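Local coordinates for organic hydroperoxide resistance protein (Elizabethkingia anophelis NUHP1, PDB 6D9N), which probably detoxifies organic hydroperoxides by thiol-based reduction, as peroxidases of the OsmC/Ohr family do, at residues 37-42 with 49-54; 68-73 with 123-128; 108-113 with 143-148. All coordinates share one frame; numbering follows the deposited sequence.

Contact 1 of 3, residues 37-42 with 49-54; sequences EVRYPK and DDYANP
The Tyr51 ring has Asp50 CB over one face, set off toward the rim, and the guanidinium of Arg39 on the opposite side, while water 1 lies at the ring's edge, in its plane. Arg39 and Tyr51 run side by side in the same direction, their flat groups 27° apart. Arg39 CZ is 5.5 Å from the ring centroid, so any cation-pi attraction is weak at most; the firmer touch comes lower down, where Arg39 CG meets Tyr51 CD1 at 3.6 Å. The guanidinium is steadied from its own edge: Arg39 NH1 and NH2 both grip Glu37 OE1 end-on in a salt bridge, at 2.9 and 3.0 Å, on its anti side but tilted out of the carboxylate plane, and NH1 also donates to Val38 O. Glu37 OE2 meanwhile bonds to His26, giving the carboxylate a second partner.

The backbones meet where the chain leaves strand 35-38, an outermost strand, within this chain, of an antiparallel sheet, and comes back past it just before helix 54-77. Here Arg39 N donates to Ala52 O at 3.0 Å, nearly along the C=O axis, and water 1 joins Glu37 O to Ala52 N. Asn53 is the N-cap of that helix. Its CG stands between the backbone N and the carbonyl carbon (chi1 54°), which lets OD1 bond to Met56 N; ND2 lies against the ring of Pro41, donates to water 2 and bonds to Tyr13 OH of the second subunit. Farther along, Lys42 N donates to Asp49 OD1 at 3.2 Å from above the carboxylate plane, 44° out of it. The two side chains cross at about a right angle, bringing Lys42 CE to 3.4 Å from Asp49 OD2, whereas NZ stays beyond salt-bridge range.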
loop_
_atom_site.group_PDB
_atom_site.type_symbol
_atom_site.label_atom_id
_atom_site.label_comp_id
_atom_site.label_asym_id
_atom_site.label_seq_id
_atom_site.Cartn_x
_atom_site.Cartn_y
_atom_site.Cartn_z
ATOM N N GLU B 37 -12.168 -8.426 6.120
ATOM C CA GLU B 37 -11.334 -9.575 6.437
ATOM C C GLU B 37 -10.169 -9.653 5.466
ATOM O O GLU B 37 -10.284 -9.294 4.288
ATOM C CB GLU B 37 -12.158 -10.862 6.300
ATOM C CG GLU B 37 -13.291 -10.974 7.303
ATOM C CD GLU B 37 -12.830 -10.828 8.742
ATOM O OE1 GLU B 37 -12.111 -11.725 9.264
ATOM O OE2 GLU B 37 -13.188 -9.807 9.351
ATOM N N VAL B 38 -9.034 -10.147 5.959
ATOM C CA VAL B 38 -7.915 -10.524 5.093
ATOM C C VAL B 38 -7.544 -11.971 5.399
ATOM O O VAL B 38 -7.644 -12.452 6.541
ATOM C CB VAL B 38 -6.694 -9.587 5.251
ATOM C CG1 VAL B 38 -6.983 -8.213 4.661
ATOM C CG2 VAL B 38 -6.221 -9.520 6.684
ATOM N N ARG B 39 -7.122 -12.683 4.363
ATOM C CA ARG B 39 -6.765 -14.101 4.494
ATOM C C ARG B 39 -5.622 -14.387 3.527
ATOM O O ARG B 39 -5.455 -13.694 2.513
ATOM C CB ARG B 39 -7.923 -15.014 4.107
ATOM C CG ARG B 39 -9.177 -14.932 4.981
ATOM C CD ARG B 39 -8.927 -15.481 6.413
ATOM N NE ARG B 39 -10.159 -15.475 7.192
ATOM C CZ ARG B 39 -10.644 -14.449 7.880
ATOM N NH1 ARG B 39 -9.994 -13.272 7.931
ATOM N NH2 ARG B 39 -11.793 -14.589 8.540
ATOM N N TYR B 40 -4.848 -15.415 3.807
ATOM C CA TYR B 40 -3.879 -15.870 2.817
ATOM C C TYR B 40 -4.607 -16.419 1.597
ATOM O O TYR B 40 -5.569 -17.184 1.745
ATOM C CB TYR B 40 -2.939 -16.935 3.419
ATOM C CG TYR B 40 -1.994 -16.365 4.497
ATOM C CD1 TYR B 40 -1.097 -15.340 4.194
ATOM C CD2 TYR B 40 -2.032 -16.802 5.809
ATOM C CE1 TYR B 40 -0.240 -14.796 5.176
ATOM C CE2 TYR B 40 -1.191 -16.286 6.789
ATOM C CZ TYR B 40 -0.307 -15.273 6.464
ATOM O OH TYR B 40 0.523 -14.743 7.439
ATOM N N PRO B 41 -4.194 -16.038 0.389
ATOM C CA PRO B 41 -4.839 -16.547 -0.819
ATOM C C PRO B 41 -4.396 -17.982 -1.069
ATOM O O PRO B 41 -3.425 -18.466 -0.498
ATOM C CB PRO B 41 -4.310 -15.608 -1.905
ATOM C CG PRO B 41 -2.943 -15.257 -1.424
ATOM C CD PRO B 41 -3.124 -15.067 0.064
ATOM N N LYS B 42 -5.128 -18.656 -1.955
ATOM C CA LYS B 42 -4.852 -20.058 -2.237
ATOM C C LYS B 42 -3.414 -20.256 -2.699
ATOM O O LYS B 42 -2.742 -21.213 -2.278
ATOM C CB LYS B 42 -5.849 -20.547 -3.281
ATOM C CG LYS B 42 -5.903 -22.027 -3.497
ATOM C CD LYS B 42 -7.312 -22.444 -3.944
ATOM C CE LYS B 42 -7.775 -21.649 -5.154
ATOM N NZ LYS B 42 -7.810 -22.462 -6.427
ATOM N N ASP B 49 -9.722 -18.031 -2.514
ATOM C CA ASP B 49 -9.437 -16.670 -2.976
ATOM C C ASP B 49 -10.601 -15.717 -2.721
ATOM O O ASP B 49 -10.790 -14.736 -3.444
ATOM C CB ASP B 49 -9.086 -16.665 -4.470
ATOM C CG ASP B 49 -7.777 -17.350 -4.756
ATOM O OD1 ASP B 49 -6.777 -17.014 -4.093
ATOM O OD2 ASP B 49 -7.739 -18.269 -5.605
ATOM N N ASP B 50 -11.389 -15.966 -1.674
ATOM C CA ASP B 50 -12.579 -15.159 -1.444
ATOM C C ASP B 50 -12.312 -13.833 -0.745
ATOM O O ASP B 50 -13.223 -12.993 -0.705
ATOM C CB ASP B 50 -13.592 -15.926 -0.593
ATOM C CG ASP B 50 -14.175 -17.137 -1.297
ATOM O OD1 ASP B 50 -14.113 -17.248 -2.530
ATOM O OD2 ASP B 50 -14.732 -17.982 -0.587
ATOM N N TYR B 51 -11.115 -13.621 -0.192
ATOM C CA TYR B 51 -10.880 -12.466 0.675
ATOM C C TYR B 51 -9.688 -11.634 0.205
ATOM O O TYR B 51 -8.813 -12.089 -0.551
ATOM C CB TYR B 51 -10.738 -12.882 2.159
ATOM C CG TYR B 51 -11.954 -13.667 2.582
ATOM C CD1 TYR B 51 -11.922 -15.053 2.631
ATOM C CD2 TYR B 51 -13.158 -13.039 2.865
ATOM C CE1 TYR B 51 -13.065 -15.801 2.951
ATOM C CE2 TYR B 51 -14.291 -13.771 3.166
ATOM C CZ TYR B 51 -14.238 -15.148 3.218
ATOM O OH TYR B 51 -15.393 -15.851 3.474
ATOM N N ALA B 52 -9.655 -10.398 0.711
ATOM C CA ALA B 52 -8.546 -9.497 0.435
ATOM C C ALA B 52 -7.264 -9.976 1.124
ATOM O O ALA B 52 -7.266 -10.912 1.933
ATOM C CB ALA B 52 -8.916 -8.087 0.907
ATOM N N ASN B 53 -6.146 -9.344 0.768
ATOM C CA ASN B 53 -4.844 -9.624 1.368
ATOM C C ASN B 53 -3.981 -8.391 1.164
ATOM O O ASN B 53 -4.383 -7.462 0.430
ATOM C CB ASN B 53 -4.221 -10.914 0.774
ATOM C CG ASN B 53 -4.143 -10.871 -0.751
ATOM O OD1 ASN B 53 -3.596 -9.927 -1.317
ATOM N ND2 ASN B 53 -4.717 -11.867 -1.441
ATOM N N PRO B 54 -2.840 -8.295 1.841
ATOM C CA PRO B 54 -2.051 -7.058 1.722
ATOM C C PRO B 54 -1.486 -6.811 0.336
ATOM O O PRO B 54 -1.260 -5.650 -0.039
ATOM C CB PRO B 54 -0.998 -7.189 2.814
ATOM C CG PRO B 54 -1.578 -8.275 3.759
ATOM C CD PRO B 54 -2.297 -9.208 2.878
HETATM O O HOH W 1 -11.948 -9.457 2.141
HETATM O O HOH W 2 -6.604 -13.635 0.038
#

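Contact 2 of 3, residues 68-73 with 123-128; sequences SALNLV and EKAHQV
Ala125 is the small knob of this helix pair: its CB presses on the backbone of Leu70, 3.8 Å from Leu70 CA, and the two CA atoms are 4.8 Å apart. With only a methyl group in the gap, the axes of the segments approach to 8.2 Å. Their N-to-C directions make an angle of 123°, so the helices cross steeply rather than lying along one another.

Around that point larger side chains meet small ones. Ala69 offers a second shallow spot, and Val128 fills it: Val128 CG1 reaches Ala69 CB at 3.7 Å. The same methyl of Ala69 also rests 3.8 Å from Ala125 O, so it is covered by side chain on one part and by main chain on another. One turn further along the first helix, Val73 is the bulky counterpart, inserted between Lys124 and Val128. Its CG1 branch, trans to the backbone N (chi1 168°), meets Lys124 CB at 3.8 Å, and the lysine chain passes across the valine at about a right angle before its end leads away. The other branch, CG2, covers Ala125 N and meets Val128 CG2 at 4.1 Å. Leu70 adds a side contact, its CD1 4.1 Å from Ala125 CB. No hydrogen bond crosses between the segments; the fit rests on apolar shape.

Cys129 follows directly on Val128 and touches Ala69, and it is disulfide-bonded to Cys65, one turn before Ala69 on the first helix, so this crossing lies beside this disulfide, probably the reactive pair, as in other OsmC/Ohr proteins. Leu121 packs on Leu70 and Val73, Phe66 covers Ala125, Leu70 continues to Ile110 beyond strand 100-109, and Phe100 of the second subunit packs on Val128.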
loop_
_atom_site.group_PDB
_atom_site.type_symbol
_atom_site.label_atom_id
_atom_site.label_comp_id
_atom_site.label_asym_id
_atom_site.label_seq_id
_atom_site.Cartn_x
_atom_site.Cartn_y
_atom_site.Cartn_z
ATOM N N SER B 68 -4.424 9.047 -9.448
ATOM C CA SER B 68 -4.641 10.364 -8.854
ATOM C C SER B 68 -3.526 11.333 -9.244
ATOM O O SER B 68 -3.785 12.475 -9.659
ATOM C CB SER B 68 -4.710 10.218 -7.336
ATOM O OG SER B 68 -4.899 11.490 -6.755
ATOM N N ALA B 69 -2.274 10.882 -9.168
ATOM C CA ALA B 69 -1.136 11.723 -9.536
ATOM C C ALA B 69 -1.193 12.079 -11.012
ATOM O O ALA B 69 -0.958 13.229 -11.395
ATOM C CB ALA B 69 0.166 10.975 -9.219
ATOM N N LEU B 70 -1.538 11.108 -11.867
ATOM C CA LEU B 70 -1.661 11.346 -13.302
ATOM C C LEU B 70 -2.711 12.413 -13.587
ATOM O O LEU B 70 -2.497 13.299 -14.421
ATOM C CB LEU B 70 -1.993 10.006 -13.949
ATOM C CG LEU B 70 -2.167 10.054 -15.467
ATOM C CD1 LEU B 70 -0.913 10.561 -16.155
ATOM C CD2 LEU B 70 -2.522 8.654 -15.929
ATOM N N ASN B 71 -3.858 12.347 -12.906
ATOM C CA ASN B 71 -4.893 13.351 -13.130
ATOM C C ASN B 71 -4.472 14.711 -12.614
ATOM O O ASN B 71 -4.802 15.732 -13.245
ATOM C CB ASN B 71 -6.227 12.852 -12.595
ATOM C CG ASN B 71 -6.877 11.918 -13.568
ATOM O OD1 ASN B 71 -7.708 12.336 -14.372
ATOM N ND2 ASN B 71 -6.417 10.689 -13.619
ATOM N N LEU B 72 -3.712 14.774 -11.519
ATOM C CA LEU B 72 -3.207 16.072 -11.077
ATOM C C LEU B 72 -2.277 16.681 -12.122
ATOM O O LEU B 72 -2.335 17.891 -12.416
ATOM C CB LEU B 72 -2.510 15.897 -9.731
ATOM C CG LEU B 72 -2.004 17.196 -9.121
ATOM C CD1 LEU B 72 -3.117 18.274 -8.959
ATOM C CD2 LEU B 72 -1.353 16.851 -7.769
ATOM N N VAL B 73 -1.393 15.859 -12.679
ATOM C CA VAL B 73 -0.465 16.328 -13.708
ATOM C C VAL B 73 -1.229 16.807 -14.945
ATOM O O VAL B 73 -0.920 17.855 -15.516
ATOM C CB VAL B 73 0.538 15.204 -14.036
ATOM C CG1 VAL B 73 1.350 15.499 -15.310
ATOM C CG2 VAL B 73 1.465 14.959 -12.861
ATOM N N GLU B 123 5.740 10.102 -16.930
ATOM C CA GLU B 123 7.012 10.413 -16.295
ATOM C C GLU B 123 6.798 11.360 -15.111
ATOM O O GLU B 123 7.352 11.140 -14.023
ATOM C CB GLU B 123 7.958 11.001 -17.357
ATOM C CG GLU B 123 9.272 11.545 -16.798
ATOM C CD GLU B 123 10.210 12.089 -17.877
ATOM O OE1 GLU B 123 11.432 11.879 -17.742
ATOM O OE2 GLU B 123 9.742 12.716 -18.856
ATOM N N LYS B 124 5.988 12.418 -15.296
ATOM C CA LYS B 124 5.718 13.328 -14.183
ATOM C C LYS B 124 4.912 12.631 -13.096
ATOM O O LYS B 124 5.200 12.818 -11.908
ATOM C CB LYS B 124 5.002 14.601 -14.683
ATOM C CG LYS B 124 5.928 15.543 -15.431
ATOM C CD LYS B 124 5.203 16.741 -16.002
ATOM C CE LYS B 124 6.165 17.634 -16.803
ATOM N NZ LYS B 124 5.495 18.617 -17.715
ATOM N N ALA B 125 3.878 11.875 -13.476
ATOM C CA ALA B 125 3.062 11.192 -12.480
ATOM C C ALA B 125 3.898 10.270 -11.607
ATOM O O ALA B 125 3.643 10.146 -10.409
ATOM C CB ALA B 125 1.971 10.408 -13.184
ATOM N N HIS B 126 4.910 9.620 -12.202
ATOM C CA HIS B 126 5.760 8.694 -11.472
ATOM C C HIS B 126 6.655 9.386 -10.457
ATOM O O HIS B 126 7.120 8.733 -9.516
ATOM C CB HIS B 126 6.531 7.852 -12.503
ATOM C CG HIS B 126 7.162 6.578 -12.014
ATOM N ND1 HIS B 126 6.584 5.707 -11.109
ATOM C CD2 HIS B 126 8.300 5.977 -12.460
ATOM C CE1 HIS B 126 7.368 4.646 -10.999
ATOM N NE2 HIS B 126 8.415 4.785 -11.798
ATOM N N GLN B 127 6.872 10.701 -10.586
ATOM C CA GLN B 127 7.557 11.473 -9.576
ATOM C C GLN B 127 6.600 12.046 -8.541
ATOM O O GLN B 127 7.043 12.376 -7.439
ATOM C CB GLN B 127 8.376 12.594 -10.233
ATOM C CG GLN B 127 9.489 12.060 -11.151
ATOM C CD GLN B 127 10.530 11.139 -10.416
ATOM O OE1 GLN B 127 11.028 11.446 -9.288
ATOM N NE2 GLN B 127 10.818 9.986 -11.032
ATOM N N VAL B 128 5.314 12.183 -8.861
ATOM C CA VAL B 128 4.347 12.769 -7.934
ATOM C C VAL B 128 3.819 11.729 -6.956
ATOM O O VAL B 128 3.724 12.000 -5.759
ATOM C CB VAL B 128 3.203 13.415 -8.751
ATOM C CG1 VAL B 128 2.020 13.811 -7.857
ATOM C CG2 VAL B 128 3.724 14.618 -9.514
#

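Contact 3 of 3, residues 108-113 with 143-148; sequences ANIPGV and LTVSNN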
loop_
_atom_site.group_PDB
_atom_site.type_symbol
_atom_site.label_atom_id
_atom_site.label_comp_id
_atom_site.label_asym_id
_atom_site.label_seq_id
_atom_site.Cartn_x
_atom_site.Cartn_y
_atom_site.Cartn_z
ATOM N N ALA B 108 -0.644 2.609 -17.549
ATOM C CA ALA B 108 -1.608 3.701 -17.627
ATOM C C ALA B 108 -2.131 3.797 -19.049
ATOM O O ALA B 108 -1.363 3.645 -20.007
ATOM C CB ALA B 108 -0.985 5.053 -17.244
ATOM N N ASN B 109 -3.418 4.108 -19.166
ATOM C CA ASN B 109 -4.004 4.440 -20.456
ATOM C C ASN B 109 -4.562 5.852 -20.418
ATOM O O ASN B 109 -5.333 6.197 -19.515
ATOM C CB ASN B 109 -5.108 3.471 -20.862
ATOM C CG ASN B 109 -5.583 3.741 -22.270
ATOM O OD1 ASN B 109 -4.881 3.452 -23.229
ATOM N ND2 ASN B 109 -6.748 4.337 -22.408
ATOM N N ILE B 110 -4.210 6.642 -21.426
ATOM C CA ILE B 110 -4.624 8.051 -21.501
ATOM C C ILE B 110 -5.253 8.271 -22.868
ATOM O O ILE B 110 -4.526 8.464 -23.865
ATOM C CB ILE B 110 -3.434 9.006 -21.287
ATOM C CG1 ILE B 110 -2.650 8.653 -20.020
ATOM C CG2 ILE B 110 -3.939 10.461 -21.245
ATOM C CD1 ILE B 110 -1.316 9.409 -19.881
ATOM N N PRO B 111 -6.583 8.240 -22.984
ATOM C CA PRO B 111 -7.198 8.434 -24.303
ATOM C C PRO B 111 -7.006 9.859 -24.784
ATOM O O PRO B 111 -7.000 10.810 -23.997
ATOM C CB PRO B 111 -8.691 8.199 -24.037
ATOM C CG PRO B 111 -8.746 7.459 -22.723
ATOM C CD PRO B 111 -7.584 7.971 -21.923
ATOM N N GLY B 112 -6.876 10.012 -26.106
ATOM C CA GLY B 112 -6.969 11.309 -26.755
ATOM C C GLY B 112 -5.703 12.119 -26.800
ATOM O O GLY B 112 -5.760 13.287 -27.222
ATOM N N VAL B 113 -4.564 11.555 -26.427
ATOM C CA VAL B 113 -3.297 12.263 -26.496
ATOM C C VAL B 113 -2.351 11.500 -27.409
ATOM O O VAL B 113 -2.572 10.329 -27.734
ATOM C CB VAL B 113 -2.668 12.452 -25.102
ATOM C CG1 VAL B 113 -3.623 13.160 -24.176
ATOM C CG2 VAL B 113 -2.247 11.093 -24.478
ATOM N N LEU B 143 6.762 0.273 -15.761
ATOM C CA LEU B 143 5.720 1.275 -16.018
ATOM C C LEU B 143 5.632 1.501 -17.526
ATOM O O LEU B 143 6.629 1.846 -18.171
ATOM C CB LEU B 143 6.110 2.578 -15.327
ATOM C CG LEU B 143 5.260 3.804 -15.674
ATOM C CD1 LEU B 143 3.771 3.627 -15.399
ATOM C CD2 LEU B 143 5.793 5.016 -14.925
ATOM N N THR B 144 4.442 1.303 -18.085
ATOM C CA THR B 144 4.183 1.536 -19.499
ATOM C C THR B 144 2.906 2.345 -19.653
ATOM O O THR B 144 2.089 2.444 -18.730
ATOM C CB THR B 144 4.044 0.203 -20.291
ATOM O OG1 THR B 144 3.041 -0.619 -19.694
ATOM C CG2 THR B 144 5.366 -0.581 -20.316
ATOM N N VAL B 145 2.756 2.934 -20.840
ATOM C CA VAL B 145 1.603 3.782 -21.122
ATOM C C VAL B 145 1.066 3.480 -22.505
ATOM O O VAL B 145 1.833 3.212 -23.429
ATOM C CB VAL B 145 1.929 5.293 -20.962
ATOM C CG1 VAL B 145 2.899 5.829 -22.035
ATOM C CG2 VAL B 145 0.661 6.169 -20.946
ATOM N N SER B 146 -0.255 3.544 -22.641
ATOM C CA SER B 146 -0.942 3.507 -23.925
ATOM C C SER B 146 -1.840 4.734 -24.061
ATOM O O SER B 146 -2.145 5.429 -23.074
ATOM C CB SER B 146 -1.760 2.224 -24.088
ATOM O OG SER B 146 -2.622 2.012 -22.978
ATOM N N ASN B 147 -2.309 4.946 -25.288
ATOM C CA ASN B 147 -3.173 6.074 -25.617
ATOM C C ASN B 147 -4.411 5.607 -26.391
ATOM O O ASN B 147 -4.768 6.182 -27.433
ATOM C CB ASN B 147 -2.421 7.221 -26.322
ATOM C CG ASN B 147 -1.797 6.809 -27.637
ATOM O OD1 ASN B 147 -1.561 5.631 -27.885
ATOM N ND2 ASN B 147 -1.496 7.775 -28.477
ATOM N N ASN B 148 -5.070 4.547 -25.894
ATOM C CA ASN B 148 -6.261 3.980 -26.535
ATOM C C ASN B 148 -7.507 4.776 -26.203
ATOM O O ASN B 148 -7.726 5.134 -25.039
ATOM C CB ASN B 148 -6.569 2.569 -26.065
ATOM C CG ASN B 148 -5.469 1.603 -26.338
ATOM O OD1 ASN B 148 -4.960 0.961 -25.390
ATOM N ND2 ASN B 148 -5.145 1.405 -27.584
ATOM O OXT ASN B 148 -8.324 5.019 -27.127
HETATM O O HOH W 3 -6.884 7.895 -28.006
#
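The parallel pairing of strands 100-109 and 141-146 carries this contact, strand 141-146 being outermost in its mixed sheet within this chain. The bonds alternate as parallel strands require: Ala108 N donates to Thr144 O (3.0 Å), Ser146 N to Ala108 O (2.9 Å), and Ile110 N to Ser146 O (2.9 Å).

On the face bearing Asn109 and Ser146, the Asn109 amide bonds to the chain end through both its polar atoms. With chi1 at -173°, CG lies beside the carbonyl carbon and the amide is carried toward the other strand. There OD1 takes two bonds: Ser146 OG gives its proton on a lone pair in the carbonyl plane at 2.7 Å, and Asn148 N donates at 2.9 Å, tilted 17° from that plane. Asn109 ND2 returns a nearly straight bond (176°) to Asn148 O, 2.9 Å away, so the amide's rotation is fixed and the terminal carboxylate held. Ser146 OG is also hydrogen-bonded to His107 NE2.

Beyond the strands, Asn147 ND2 donates to Val113 O at 2.9 Å, tying the end of the chain to the type II turn formed by Ile110 to Val113. Water 3 connects Gly112 N with Asn147 O. On the other face, Ile110 CD1 meets Val145 CG2 at 3.9 Å, while Ala108 and Val145 both pack on Ile122 of helix 115-128.

Two neighbouring parallel strands joined through helices 115-128 and 130-135, with the first of these packed on the sheet, form a beta-alpha-beta crossover.

Overall arrangement
Contact 1 closes before the others open, whereas the segments of contacts 2 and 3 alternate along the chain. Contact 1 lies across the chain's centre from both, its centre about 30 Å from that of contact 2 and about 31 Å from that of contact 3. Helix 54-77 spans the distance: contact 1 sits at its start, contact 2 farther along it. Contacts 2 and 3, with centres about 13 Å apart, touch through Leu70 with Ala108 and Ile110, and through His126 with Leu143, so the helix crossing beside the Cys65-Cys129 disulfide lies against the parallel strand pair, helices on sheet. Contacts 1 and 2 both meet the second subunit, as befits a dimeric protein; contact 3 does not.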